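Local coordinates for protein carbohydrate kinase, pfkB family (Enterococcus faecalis, PDB 3KTN) that probably phosphorylates a sugar acid, 2-keto-3-deoxygluconate being the putative substrate, as a kinase of the PfkB family, at residues 115-118 / 119-122. Residues are numbered along the deposited sequence; the frame is centred on the assembly and turned at random.
Sequences ISEA and KDYD
With CG opposite the carbonyl carbon and close to the backbone N in both residues (chi1 -63° and -59°), Asp-120 and Tyr-121 send their side chains back along the chain to Glu-117 and Ser-116. The Asp-120 carboxylate receives the Glu-117 N-H on OD2, N to OD2 2.7 Å and almost straight at 176°. The N-H arrives on the anti side of that oxygen, somewhat out of the carboxylate plane. In return, the backbone N of Asp-120 donates to Glu-117 O over 2.7 Å, so the two residues are linked reciprocally. Tyr-121 N donates to Ala-118 O over 3.0 Å, and these two i to i+3 backbone bonds define a short 3-10 turn in the loop between strand 101-105 and helix 123-127, whose N-cap is Asp-122. Tyr-121 OH donates to Ser-116 OG at 2.7 Å, with OG lying at the ring edge; OG is also hydrogen-bonded to Phe-113 O. Elsewhere the ring meets Phe-8 edge-to-face and makes a cation-pi contact with Lys-56 of strand 50-57, seating the turn against the large sheet, while Ala-118 touches helix 144-159. Glu-117 and Lys-119 extend side by side, Lys-119 CE passing 3.0 Å from Glu-117 OE1, whereas the salt bridge from that OE1 to Lys-119 NZ is long at 3.6 Å. A water donates to Asp-120 OD1 at 2.6 Å and weakly to Glu-117 OE1. Glu-117 OE1 and Asp-120 OD2, 4.5 Å apart, would tend to raise each other's proton affinity; the Glu-117 N-H and a Lys-83 salt bridge probably offset this at Asp-120, Lys-119 only weakly at Glu-117.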
loop_
_atom_site.group_PDB
_atom_site.type_symbol
_atom_site.label_atom_id
_atom_site.label_comp_id
_atom_site.label_asym_id
_atom_site.label_seq_id
_atom_site.Cartn_x
_atom_site.Cartn_y
_atom_site.Cartn_z
ATOM N N ILE A 115 -21.422 -8.970 -26.853
ATOM C CA ILE A 115 -21.788 -10.108 -27.689
ATOM C C ILE A 115 -23.177 -10.661 -27.386
ATOM O O ILE A 115 -23.587 -11.669 -27.958
ATOM C CB ILE A 115 -20.776 -11.271 -27.552
ATOM C CG1 ILE A 115 -20.896 -11.920 -26.174
ATOM C CG2 ILE A 115 -19.364 -10.760 -27.765
ATOM C CD1 ILE A 115 -20.156 -13.236 -26.067
ATOM N N SER A 116 -23.900 -10.014 -26.482
ATOM C CA SER A 116 -25.234 -10.476 -26.139
ATOM C C SER A 116 -26.284 -9.760 -26.989
ATOM O O SER A 116 -26.118 -8.596 -27.356
ATOM C CB SER A 116 -25.508 -10.242 -24.656
ATOM O OG SER A 116 -25.480 -8.861 -24.354
ATOM N N GLU A 117 -27.366 -10.466 -27.302
ATOM C CA GLU A 117 -28.435 -9.906 -28.116
ATOM C C GLU A 117 -29.773 -9.918 -27.394
ATOM O O GLU A 117 -29.926 -10.555 -26.352
ATOM C CB GLU A 117 -28.533 -10.675 -29.436
ATOM C CG GLU A 117 -28.274 -12.165 -29.293
ATOM C CD GLU A 117 -28.063 -12.854 -30.629
ATOM O OE1 GLU A 117 -27.701 -14.052 -30.626
ATOM O OE2 GLU A 117 -28.260 -12.199 -31.679
ATOM N N ALA A 118 -30.739 -9.203 -27.961
ATOM C CA ALA A 118 -32.068 -9.099 -27.379
ATOM C C ALA A 118 -32.656 -10.432 -26.937
ATOM O O ALA A 118 -33.318 -10.505 -25.901
ATOM C CB ALA A 118 -33.007 -8.420 -28.363
ATOM N N LYS A 119 -32.408 -11.489 -27.706
ATOM C CA LYS A 119 -32.957 -12.796 -27.363
ATOM C C LYS A 119 -32.343 -13.385 -26.096
ATOM O O LYS A 119 -32.875 -14.341 -25.532
ATOM C CB LYS A 119 -32.798 -13.780 -28.531
ATOM C CG LYS A 119 -31.382 -14.278 -28.774
ATOM C CD LYS A 119 -31.359 -15.311 -29.900
ATOM C CE LYS A 119 -29.965 -15.888 -30.099
ATOM N NZ LYS A 119 -29.902 -16.883 -31.209
ATOM N N ASP A 120 -31.228 -12.816 -25.647
ATOM C CA ASP A 120 -30.579 -13.299 -24.432
ATOM C C ASP A 120 -31.205 -12.664 -23.192
ATOM O O ASP A 120 -30.917 -13.074 -22.071
ATOM C CB ASP A 120 -29.082 -12.984 -24.452
ATOM C CG ASP A 120 -28.354 -13.672 -25.586
ATOM O OD1 ASP A 120 -28.554 -14.891 -25.770
ATOM O OD2 ASP A 120 -27.572 -12.996 -26.289
ATOM N N TYR A 121 -32.067 -11.672 -23.395
ATOM C CA TYR A 121 -32.708 -10.976 -22.281
ATOM C C TYR A 121 -34.220 -11.164 -22.232
ATOM O O TYR A 121 -34.898 -11.068 -23.254
ATOM C CB TYR A 121 -32.421 -9.475 -22.363
ATOM C CG TYR A 121 -30.956 -9.091 -22.340
ATOM C CD1 TYR A 121 -30.264 -8.934 -21.134
ATOM C CD2 TYR A 121 -30.271 -8.847 -23.529
ATOM C CE1 TYR A 121 -28.918 -8.536 -21.123
ATOM C CE2 TYR A 121 -28.943 -8.454 -23.530
ATOM C CZ TYR A 121 -28.269 -8.298 -22.331
ATOM O OH TYR A 121 -26.954 -7.897 -22.364
ATOM N N ASP A 122 -34.749 -11.407 -21.038
ATOM C CA ASP A 122 -36.187 -11.572 -20.879
ATOM C C ASP A 122 -36.769 -10.214 -20.515
ATOM O O ASP A 122 -37.235 -10.012 -19.394
ATOM C CB ASP A 122 -36.498 -12.572 -19.768
ATOM C CG ASP A 122 -37.949 -13.030 -19.788
ATOM O OD1 ASP A 122 -38.843 -12.184 -20.008
ATOM O OD2 ASP A 122 -38.193 -14.237 -19.578
HETATM O O HOH W 1 -27.810 -16.087 -27.996
#